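Fibronectin-binding protein BBK32 (Borrelia burgdorferi, PDB 6N1L) binds fibronectin and, through the complement inhibitory domain described here, probably binds C1r to block the classical pathway of complement. Local coordinates at residues L134-R137 and D138-E142; T39-T42 and Q43-S46; T111-A114 and K115-Q119; F73-L76 and L77-Q81; D95-A98 and K99-E103. All blocks are in the same frame, centred on the assembly; numbering follows the deposited sequence.

Contact 1: residues L134-R137 and D138-E142; sequences LLMR and DSLKE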
# COMPACT_ATOMS: atom_id res chain seq x y z
N LEU A 134 -5.25 -1.00 -4.46
CA LEU A 134 -5.05 -1.41 -5.84
C LEU A 134 -5.34 -0.24 -6.78
O LEU A 134 -4.59 -0.00 -7.73
CB LEU A 134 -5.95 -2.60 -6.18
CG LEU A 134 -5.51 -3.98 -5.67
CD1 LEU A 134 -6.59 -4.99 -6.02
CD2 LEU A 134 -4.18 -4.34 -6.30
N LEU A 135 -6.40 0.52 -6.49
CA LEU A 135 -6.69 1.71 -7.29
C LEU A 135 -5.61 2.77 -7.12
O LEU A 135 -5.22 3.44 -8.09
CB LEU A 135 -8.07 2.25 -6.91
CG LEU A 135 -9.21 1.35 -7.39
CD1 LEU A 135 -10.54 1.69 -6.74
CD2 LEU A 135 -9.30 1.41 -8.91
N MET A 136 -5.14 2.96 -5.89
CA MET A 136 -4.08 3.91 -5.59
C MET A 136 -2.80 3.59 -6.36
O MET A 136 -2.14 4.49 -6.89
CB MET A 136 -3.83 3.90 -4.08
CG MET A 136 -2.79 4.89 -3.61
SD MET A 136 -2.63 4.79 -1.81
CE MET A 136 -4.24 5.37 -1.30
N ARG A 137 -2.42 2.31 -6.43
CA ARG A 137 -1.23 1.95 -7.20
C ARG A 137 -1.39 2.36 -8.66
O ARG A 137 -0.44 2.85 -9.28
CB ARG A 137 -0.97 0.45 -7.10
CG ARG A 137 0.31 -0.00 -7.77
CD ARG A 137 0.57 -1.50 -7.49
NE ARG A 137 -0.50 -2.33 -8.03
CZ ARG A 137 -0.52 -3.66 -7.98
NH1 ARG A 137 0.46 -4.34 -7.39
NH2 ARG A 137 -1.54 -4.33 -8.51
N ASP A 138 -2.58 2.17 -9.23
CA ASP A 138 -2.84 2.59 -10.60
C ASP A 138 -2.72 4.11 -10.73
O ASP A 138 -2.10 4.61 -11.68
CB ASP A 138 -4.22 2.12 -11.05
CG ASP A 138 -4.27 0.62 -11.34
OD1 ASP A 138 -3.20 -0.01 -11.39
OD2 ASP A 138 -5.39 0.10 -11.50
N SER A 139 -3.28 4.85 -9.78
CA SER A 139 -3.16 6.31 -9.82
C SER A 139 -1.71 6.76 -9.70
O SER A 139 -1.29 7.70 -10.38
CB SER A 139 -4.00 6.95 -8.70
OG SER A 139 -5.37 6.61 -8.80
N LEU A 140 -0.93 6.10 -8.84
CA LEU A 140 0.49 6.42 -8.75
C LEU A 140 1.22 6.13 -10.06
O LEU A 140 2.17 6.84 -10.41
CB LEU A 140 1.14 5.64 -7.60
CG LEU A 140 0.67 6.05 -6.20
CD1 LEU A 140 1.22 5.07 -5.16
CD2 LEU A 140 1.10 7.48 -5.87
N LYS A 141 0.80 5.09 -10.78
CA LYS A 141 1.39 4.82 -12.09
C LYS A 141 1.08 5.94 -13.08
O LYS A 141 1.93 6.30 -13.90
CB LYS A 141 0.88 3.47 -12.62
CG LYS A 141 1.56 2.27 -11.96
CD LYS A 141 0.79 0.98 -12.24
CE LYS A 141 1.33 -0.19 -11.44
NZ LYS A 141 2.67 -0.63 -11.93
N GLU A 142 -0.13 6.49 -13.01
CA GLU A 142 -0.47 7.67 -13.81
C GLU A 142 0.45 8.84 -13.47
O GLU A 142 0.92 9.55 -14.36
CB GLU A 142 -1.92 8.06 -13.59
CG GLU A 142 -2.88 7.34 -14.50
CD GLU A 142 -4.20 7.00 -13.84
OE1 GLU A 142 -4.77 7.87 -13.14
OE2 GLU A 142 -4.68 5.86 -14.03
O HOH W 1 -3.22 -1.81 -9.13
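D138 meets the preceding turn through its backbone and, by way of water, through its carboxylate. Its N makes a weak hydrogen bond to L134 O at 3.3 Å, and that same carbonyl oxygen accepts a bond from a water 2.7 Å away. The water gives its other hydrogen to D138 OD1 and accepts from R137 NE at 3.0 Å, lying at the edge of the guanidinium and in its plane. Three groups thus hold the water, which joins aspartate and arginine although R137 NE and D138 OD1 stand 4.9 Å apart. At S139 the N-H bonds to L135 O at 2.9 Å, arriving in the carbonyl plane. The segment is a central piece of helix 122-147 in an all-helical bundle, and the i to i+4 bonds are those of a regular alpha-helix. L140 N continues the series to M136 O at 2.8 Å, while L140 CD1 lies 4.3 Å from M136 CG. This apolar pair faces inward: M136 packs on I105 and I109 of helix 93-117, and L140 on I105 and on I24 and I27 of helix 9-44. Last comes K141, whose N bonds to R137 O. R137 and K141 extend in one direction with their chains abreast, K141 CE 3.8 Å from R137 CG. R137 CG stands opposite its own backbone N about the CA-CB bond (chi1 -175°), and the bend at chi3 (62°) sets the guanidinium so that NE meets the water and NH1 hydrogen-bonds to T28 OG1 of helix 9-44.

Contact 2: residues T39-T42 and Q43-S46; sequences TKLT and QMYS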
# COMPACT_ATOMS: atom_id res chain seq x y z
N THR A 39 -4.38 -17.38 1.37
CA THR A 39 -4.16 -18.79 1.06
C THR A 39 -3.97 -19.63 2.32
O THR A 39 -4.40 -20.79 2.34
CB THR A 39 -2.96 -18.99 0.12
OG1 THR A 39 -1.72 -18.65 0.77
CG2 THR A 39 -3.12 -18.14 -1.14
N LYS A 40 -3.37 -19.07 3.38
CA LYS A 40 -3.23 -19.83 4.62
C LYS A 40 -4.59 -20.08 5.27
O LYS A 40 -4.82 -21.16 5.84
CB LYS A 40 -2.33 -19.08 5.61
CG LYS A 40 -0.95 -18.73 5.13
CD LYS A 40 -0.23 -19.88 4.48
CE LYS A 40 1.12 -19.44 3.99
NZ LYS A 40 1.83 -20.52 3.31
N LEU A 41 -5.48 -19.09 5.22
CA LEU A 41 -6.82 -19.24 5.76
C LEU A 41 -7.60 -20.27 4.96
O LEU A 41 -8.35 -21.07 5.54
CB LEU A 41 -7.55 -17.89 5.77
CG LEU A 41 -6.92 -16.81 6.66
CD1 LEU A 41 -7.57 -15.46 6.41
CD2 LEU A 41 -7.01 -17.17 8.14
N THR A 42 -7.43 -20.27 3.64
CA THR A 42 -8.07 -21.28 2.80
C THR A 42 -7.52 -22.67 3.11
O THR A 42 -8.29 -23.62 3.30
CB THR A 42 -7.87 -20.94 1.33
OG1 THR A 42 -8.64 -19.77 1.00
CG2 THR A 42 -8.32 -22.10 0.45
N GLN A 43 -6.19 -22.80 3.18
CA GLN A 43 -5.57 -24.10 3.38
C GLN A 43 -5.99 -24.72 4.71
O GLN A 43 -6.23 -25.93 4.79
CB GLN A 43 -4.04 -23.99 3.32
CG GLN A 43 -3.48 -23.85 1.92
CD GLN A 43 -2.12 -23.18 1.91
OE1 GLN A 43 -1.48 -23.05 2.96
NE2 GLN A 43 -1.69 -22.76 0.75
N MET A 44 -6.06 -23.92 5.77
CA MET A 44 -6.31 -24.49 7.09
C MET A 44 -7.73 -25.03 7.24
O MET A 44 -7.98 -25.81 8.17
CB MET A 44 -5.99 -23.45 8.18
CG MET A 44 -6.95 -22.28 8.28
SD MET A 44 -6.50 -21.12 9.60
CE MET A 44 -7.48 -21.76 10.95
N TYR A 45 -8.66 -24.65 6.36
CA TYR A 45 -10.00 -25.24 6.34
C TYR A 45 -10.22 -26.17 5.14
O TYR A 45 -11.37 -26.53 4.87
CB TYR A 45 -11.08 -24.15 6.33
CG TYR A 45 -11.19 -23.34 7.60
CD1 TYR A 45 -12.25 -23.54 8.48
CD2 TYR A 45 -10.26 -22.36 7.91
CE1 TYR A 45 -12.36 -22.79 9.65
CE2 TYR A 45 -10.36 -21.61 9.07
CZ TYR A 45 -11.41 -21.83 9.93
OH TYR A 45 -11.51 -21.07 11.08
N SER A 46 -9.16 -26.55 4.43
CA SER A 46 -9.32 -27.32 3.20
C SER A 46 -9.57 -28.79 3.52
O SER A 46 -9.05 -29.34 4.50
CB SER A 46 -8.08 -27.17 2.32
OG SER A 46 -7.94 -28.28 1.45
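Q43 lays its side chain back along T39 and K40 in the last turns of helix 9-44, where the long first helix of the bundle gives way to a turn. The backbone bonds record this change. Q43 N to T39 O (2.8 Å) and M44 N to K40 O are ordinary i to i+4 bonds, whereas Y45 N reaches only three residues back, to T42 O at 3.2 Å, with its donor 59° out of the carbonyl plane. Among polar side chains, Q43 runs beside both T39 and K40, pointing as they do: Q43 CG passes T39 O at 3.2 Å, Q43 OE1 lies 3.7 Å from K40 CD and Q43 NE2 4.0 Å from T39 CB. The ends of those neighbours are held by other residues: K40 NZ forms a salt bridge with E60 of helix 51-61, and T39 OG1 hydrogen-bonds to L36 O. The apolar contact is between L41 CD2 and M44 SD, 4.2 Å apart; both side chains also touch helix 51-61, at A61 and K58. M44 CG sits between its own N and carbonyl carbon (chi1 70°), which brings it 3.3 Å from L41 O. L41 O also lies at the edge of the Y45 ring, near its plane, 3.3 Å from Y45 CD2.

Contact 3: residues T111-A114 and K115-Q119; sequences TLIA and KIKEQ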
# COMPACT_ATOMS: atom_id res chain seq x y z
N THR A 111 -7.01 8.04 5.50
CA THR A 111 -8.32 7.43 5.72
C THR A 111 -8.21 5.92 5.88
O THR A 111 -8.89 5.32 6.72
CB THR A 111 -9.26 7.78 4.56
OG1 THR A 111 -9.45 9.20 4.52
CG2 THR A 111 -10.62 7.11 4.75
N LEU A 112 -7.36 5.28 5.07
CA LEU A 112 -7.15 3.84 5.19
C LEU A 112 -6.49 3.47 6.51
O LEU A 112 -6.83 2.44 7.11
CB LEU A 112 -6.32 3.34 4.01
CG LEU A 112 -6.91 3.57 2.62
CD1 LEU A 112 -5.98 2.98 1.55
CD2 LEU A 112 -8.30 2.95 2.51
N ILE A 113 -5.52 4.27 6.97
CA ILE A 113 -4.87 3.97 8.24
C ILE A 113 -5.88 4.06 9.37
O ILE A 113 -5.83 3.28 10.34
CB ILE A 113 -3.68 4.92 8.45
CG1 ILE A 113 -2.54 4.52 7.51
CG2 ILE A 113 -3.22 4.91 9.91
CD1 ILE A 113 -1.43 5.57 7.37
N ALA A 114 -6.83 4.98 9.26
CA ALA A 114 -7.91 5.09 10.24
C ALA A 114 -8.86 3.90 10.15
O ALA A 114 -9.33 3.40 11.18
CB ALA A 114 -8.66 6.40 10.04
N LYS A 115 -9.16 3.44 8.92
CA LYS A 115 -10.02 2.27 8.75
C LYS A 115 -9.39 1.02 9.35
O LYS A 115 -10.08 0.20 9.96
CB LYS A 115 -10.32 2.03 7.27
CG LYS A 115 -11.38 2.94 6.67
CD LYS A 115 -11.61 2.62 5.20
CE LYS A 115 -12.70 3.49 4.61
NZ LYS A 115 -12.80 3.31 3.14
N ILE A 116 -8.07 0.86 9.19
CA ILE A 116 -7.38 -0.30 9.75
C ILE A 116 -7.45 -0.29 11.27
O ILE A 116 -7.54 -1.36 11.90
CB ILE A 116 -5.91 -0.31 9.26
CG1 ILE A 116 -5.86 -0.67 7.77
CG2 ILE A 116 -5.05 -1.26 10.07
CD1 ILE A 116 -4.51 -0.41 7.18
N LYS A 117 -7.44 0.89 11.88
CA LYS A 117 -7.48 0.97 13.34
C LYS A 117 -8.81 0.49 13.90
O LYS A 117 -8.84 -0.15 14.96
CB LYS A 117 -7.20 2.41 13.79
CG LYS A 117 -5.73 2.73 13.88
CD LYS A 117 -5.50 4.22 14.06
CE LYS A 117 -4.02 4.52 14.12
NZ LYS A 117 -3.76 5.98 14.01
N GLU A 118 -9.91 0.74 13.20
CA GLU A 118 -11.24 0.40 13.70
C GLU A 118 -11.63 -1.06 13.42
O GLU A 118 -12.81 -1.40 13.58
CB GLU A 118 -12.29 1.36 13.13
CG GLU A 118 -12.64 1.13 11.66
CD GLU A 118 -13.37 2.32 11.04
OE1 GLU A 118 -13.32 3.42 11.63
OE2 GLU A 118 -13.99 2.15 9.97
N GLN A 119 -10.69 -1.92 13.03
CA GLN A 119 -10.97 -3.31 12.71
C GLN A 119 -10.12 -4.20 13.62
O GLN A 119 -8.90 -4.26 13.48
CB GLN A 119 -10.66 -3.62 11.24
CG GLN A 119 -11.65 -3.03 10.25
CD GLN A 119 -12.99 -3.75 10.25
OE1 GLN A 119 -13.17 -4.75 10.94
NE2 GLN A 119 -13.94 -3.23 9.47
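The backbone is alpha-helical through K117 and loosens at the C-terminal end of helix 93-117: K115 N to T111 O and I116 N to L112 O are both 2.9 Å, K117 N to I113 O stretches to 3.3 Å, and A114 O receives two weak bonds, from K117 N and E118 N. E118 is the first residue to leave helical angles. Along the outer side, K115 follows T111 outward, K115 CE touching T111 CG2 at 4.2 Å. The lysine chain is extended beyond CG, with CG placed opposite the carbonyl carbon (chi1 -79°) and running past T111 O at 3.4 Å. K115 CD also lies 4.3 Å from L112 CD2, so the aliphatic part of K115 spans from the exposed T111 to the buried L112. I116 brings CG1 to 3.3 Å from L112 O, placing its branch against the carbonyl that its own N-H uses. The inward residues L112, I113 and I116 all pack against F73 of helix 66-87, and L112 also reaches I129 and I133 of helix 122-147. K66 NZ, from the start of helix 66-87, hydrogen-bonds to I116 O and ties the two helix ends together.

Contact 4: residues F73-L76 and L77-Q81; sequences FKTL and LNYIQ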
# COMPACT_ATOMS: atom_id res chain seq x y z
N PHE A 73 1.87 0.46 6.08
CA PHE A 73 1.10 1.66 5.74
C PHE A 73 1.86 2.92 6.15
O PHE A 73 1.79 3.94 5.45
CB PHE A 73 -0.29 1.64 6.37
CG PHE A 73 -1.36 1.22 5.40
CD1 PHE A 73 -1.65 -0.13 5.21
CD2 PHE A 73 -2.04 2.15 4.63
CE1 PHE A 73 -2.62 -0.53 4.29
CE2 PHE A 73 -3.00 1.76 3.71
CZ PHE A 73 -3.30 0.42 3.54
N LYS A 74 2.59 2.89 7.25
CA LYS A 74 3.41 4.06 7.59
C LYS A 74 4.51 4.27 6.56
O LYS A 74 4.79 5.41 6.18
CB LYS A 74 3.98 3.94 9.00
CG LYS A 74 2.96 4.34 10.07
CD LYS A 74 2.13 5.57 9.64
CE LYS A 74 1.15 6.02 10.72
NZ LYS A 74 0.41 7.29 10.38
N THR A 75 5.12 3.18 6.08
CA THR A 75 6.11 3.29 5.01
C THR A 75 5.48 3.92 3.77
O THR A 75 6.04 4.84 3.16
CB THR A 75 6.69 1.92 4.68
OG1 THR A 75 7.43 1.41 5.80
CG2 THR A 75 7.59 2.00 3.47
N LEU A 76 4.28 3.44 3.40
CA LEU A 76 3.58 4.00 2.24
C LEU A 76 3.28 5.48 2.43
O LEU A 76 3.54 6.30 1.53
CB LEU A 76 2.29 3.21 2.00
CG LEU A 76 1.32 3.75 0.93
CD1 LEU A 76 1.99 3.84 -0.43
CD2 LEU A 76 0.13 2.80 0.85
N LEU A 77 2.70 5.85 3.58
CA LEU A 77 2.41 7.26 3.85
C LEU A 77 3.67 8.11 3.76
O LEU A 77 3.68 9.18 3.13
CB LEU A 77 1.76 7.40 5.23
CG LEU A 77 1.29 8.79 5.64
CD1 LEU A 77 0.33 9.41 4.59
CD2 LEU A 77 0.66 8.77 7.03
N ASN A 78 4.75 7.65 4.39
CA ASN A 78 5.98 8.45 4.40
C ASN A 78 6.50 8.69 2.99
O ASN A 78 6.91 9.81 2.66
CB ASN A 78 7.04 7.77 5.26
CG ASN A 78 6.73 7.86 6.74
OD1 ASN A 78 5.89 8.64 7.16
ND2 ASN A 78 7.43 7.05 7.55
N TYR A 79 6.48 7.66 2.13
CA TYR A 79 6.93 7.85 0.76
C TYR A 79 6.08 8.90 0.05
O TYR A 79 6.60 9.75 -0.68
CB TYR A 79 6.90 6.53 -0.01
CG TYR A 79 8.10 5.63 0.22
CD1 TYR A 79 9.40 6.14 0.21
CD2 TYR A 79 7.94 4.27 0.46
CE1 TYR A 79 10.50 5.31 0.42
CE2 TYR A 79 9.03 3.44 0.68
CZ TYR A 79 10.31 3.96 0.65
OH TYR A 79 11.38 3.14 0.87
N ILE A 80 4.76 8.86 0.25
CA ILE A 80 3.88 9.83 -0.42
C ILE A 80 4.06 11.22 0.19
O ILE A 80 4.00 12.23 -0.52
CB ILE A 80 2.41 9.36 -0.36
CG1 ILE A 80 2.24 8.07 -1.17
CG2 ILE A 80 1.46 10.45 -0.89
CD1 ILE A 80 2.74 8.18 -2.58
N GLN A 81 4.28 11.30 1.50
CA GLN A 81 4.42 12.61 2.13
C GLN A 81 5.69 13.30 1.66
O GLN A 81 5.69 14.52 1.44
CB GLN A 81 4.39 12.48 3.65
CG GLN A 81 3.02 12.13 4.19
CD GLN A 81 2.95 12.14 5.70
OE1 GLN A 81 3.90 11.74 6.37
NE2 GLN A 81 1.82 12.59 6.24
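This is an intrahelical contact between successive turns of helix 66-87, with a buried side turned into the helical bundle, K74 and N78 exposed, and T75 and Y79 on a flank. Four consecutive i to i+4 backbone bonds define the helix, from L77 N to F73 O (2.8 Å, nearly straight at 172°) through to I80 N to L76 O (3.1 Å). On the flank, T75 leans along Y79, which also rests on N19 and S22 of helix 9-44. With chi1 of T75 at -65°, OG1 lies beside the backbone N and the methyl CG2 falls opposite it, 3.5 Å from Y79 CE2, while T75 OG1 bonds back to K71 O. Thus the threonine offers its methyl to the tyrosine and uses its hydroxyl on its own helix. N78 folds its amide over K74 O, with CG only 3.2 Å from that oxygen; the amide nitrogen is badly angled for a hydrogen bond, and the oxygen is instead engaged by N78 N at 2.9 Å. K74 and L77 also run side by side: a bend at chi2 (-40°) in the lysine brings NZ to 3.7 Å from L77 CD2. On the buried side L76 CD1 meets I80 CG1 at 4.3 Å, one turn apart. Both L76 and I80 pack on A23 of helix 9-44 and I109 of helix 93-117. F73 extends the same face, inserted among L112 and I116 of helix 93-117 and I129 and I133 of helix 122-147, so that this helix touches all three of the other long helices.

Contact 5: residues D95-A98 and K99-E103; sequences DTHA and KRKLE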
# COMPACT_ATOMS: atom_id res chain seq x y z
N ASP A 95 3.21 19.00 -14.13
CA ASP A 95 3.70 18.49 -12.86
C ASP A 95 2.97 19.06 -11.66
O ASP A 95 2.96 18.43 -10.60
CB ASP A 95 5.22 18.70 -12.74
CG ASP A 95 5.66 20.13 -12.99
OD1 ASP A 95 4.82 21.05 -12.92
OD2 ASP A 95 6.87 20.33 -13.25
N THR A 96 2.31 20.22 -11.80
CA THR A 96 1.42 20.64 -10.72
C THR A 96 0.20 19.73 -10.64
O THR A 96 -0.34 19.52 -9.55
CB THR A 96 0.97 22.10 -10.88
OG1 THR A 96 0.38 22.30 -12.17
CG2 THR A 96 2.15 23.06 -10.69
N HIS A 97 -0.23 19.17 -11.77
CA HIS A 97 -1.31 18.19 -11.74
C HIS A 97 -0.88 16.93 -11.00
O HIS A 97 -1.66 16.36 -10.23
CB HIS A 97 -1.76 17.85 -13.16
CG HIS A 97 -2.87 16.86 -13.21
ND1 HIS A 97 -2.86 15.76 -14.05
CD2 HIS A 97 -4.04 16.80 -12.52
CE1 HIS A 97 -3.97 15.07 -13.87
NE2 HIS A 97 -4.70 15.67 -12.95
N ALA A 98 0.35 16.47 -11.25
CA ALA A 98 0.89 15.35 -10.47
C ALA A 98 0.89 15.67 -8.98
O ALA A 98 0.51 14.82 -8.16
CB ALA A 98 2.30 15.01 -10.94
N LYS A 99 1.31 16.87 -8.60
CA LYS A 99 1.27 17.24 -7.19
C LYS A 99 -0.14 17.16 -6.63
O LYS A 99 -0.36 16.71 -5.50
CB LYS A 99 1.86 18.65 -7.01
CG LYS A 99 1.97 19.12 -5.57
CD LYS A 99 0.74 19.90 -5.14
CE LYS A 99 1.01 20.71 -3.88
NZ LYS A 99 -0.17 21.54 -3.52
N ARG A 100 -1.14 17.61 -7.41
CA ARG A 100 -2.50 17.56 -6.91
C ARG A 100 -2.97 16.12 -6.70
O ARG A 100 -3.66 15.82 -5.72
CB ARG A 100 -3.43 18.31 -7.87
CG ARG A 100 -3.18 19.81 -7.85
CD ARG A 100 -4.24 20.57 -8.66
NE ARG A 100 -4.08 20.35 -10.10
CZ ARG A 100 -3.31 21.09 -10.89
NH1 ARG A 100 -2.62 22.11 -10.39
NH2 ARG A 100 -3.23 20.81 -12.18
N LYS A 101 -2.60 15.22 -7.61
CA LYS A 101 -2.99 13.82 -7.43
C LYS A 101 -2.33 13.22 -6.19
O LYS A 101 -2.97 12.47 -5.45
CB LYS A 101 -2.63 13.01 -8.67
CG LYS A 101 -3.41 13.39 -9.92
CD LYS A 101 -2.94 12.58 -11.14
CE LYS A 101 -3.23 11.09 -10.97
NZ LYS A 101 -4.66 10.81 -10.64
N LEU A 102 -1.06 13.55 -5.96
CA LEU A 102 -0.35 13.02 -4.81
C LEU A 102 -0.96 13.50 -3.50
O LEU A 102 -1.05 12.74 -2.54
CB LEU A 102 1.13 13.41 -4.91
CG LEU A 102 1.94 12.75 -6.01
CD1 LEU A 102 3.28 13.42 -6.16
CD2 LEU A 102 2.17 11.27 -5.70
N GLU A 103 -1.38 14.76 -3.43
CA GLU A 103 -2.04 15.23 -2.22
C GLU A 103 -3.36 14.50 -1.98
O GLU A 103 -3.70 14.17 -0.84
CB GLU A 103 -2.27 16.74 -2.29
CG GLU A 103 -0.98 17.51 -2.18
CD GLU A 103 -1.18 18.95 -1.76
OE1 GLU A 103 -1.92 19.66 -2.48
OE2 GLU A 103 -0.60 19.37 -0.72
O HOH W 2 -1.47 24.83 -11.93
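H97 is met by two side chains of the next turn, K101 and R100, in the N-terminal part of helix 93-117, one of the long helices of the bundle. K101 comes over one face of the imidazole in a CH-pi contact: CD lies 4.2 Å from the ring centroid, 25° off the normal and displaced toward the rim beside CE1. H97 CG is opposite its own backbone N (chi1 -179°), which swings the ring along the helix toward K101. The lysine then bends at chi3 and chi4, carrying NZ away toward a long, weak ion pair with E142 of helix 122-147. R100 crosses H97 at about a right angle, with the ring and guanidinium planes 36° apart; NH2 approaches the histidine CB at 3.4 Å and is oblique to the ring. The guanidinium is laid back over the preceding turn, since one of its faces covers T96 O and H97 CA, the latter 3.2 Å from its plane. R100 and T96 run side by side, and a water donates to T96 OG1 at 3.1 Å while accepting a weak bond from R100 NH1. T96 OG1 also hydrogen-bonds to Y92 O and I93 O, two acceptors for one proton. Regular i to i+4 bonds underlie all this, K101 N to H97 O among them at 3.0 Å. On the inward side A98 packs on I146 and I147 of helix 122-147, and L102 on V16 and V20 of helix 9-44. K99 NZ reaches one turn along to a salt bridge with E103 OE1 (2.8 Å), meeting the oxygen from above the carboxylate plane.

Overall arrangement
All five contacts lie within single helices, but their settings differ. Contacts 1, 3, 4 and 5 are partly buried and lie on helices 66-87, 93-117 and 122-147, which pack with helix 9-44 in the bundle. Contact 4 touches the other three, through F73 and L77 to contact 3 and through I80 to contacts 1 and 5. Contacts 3 and 5 share helix 93-117, yet their nearest atoms are about 9 Å apart. Apolar pairs face the bundle in contacts 1 and 4; contact 5 adds CH-pi, guanidinium packing and a salt bridge. Contact 2, at the surface and touching none of the others, is mainly polar. Contacts 2 and 3 record helix endings; contacts 1, 4 and 5 are continuous helix.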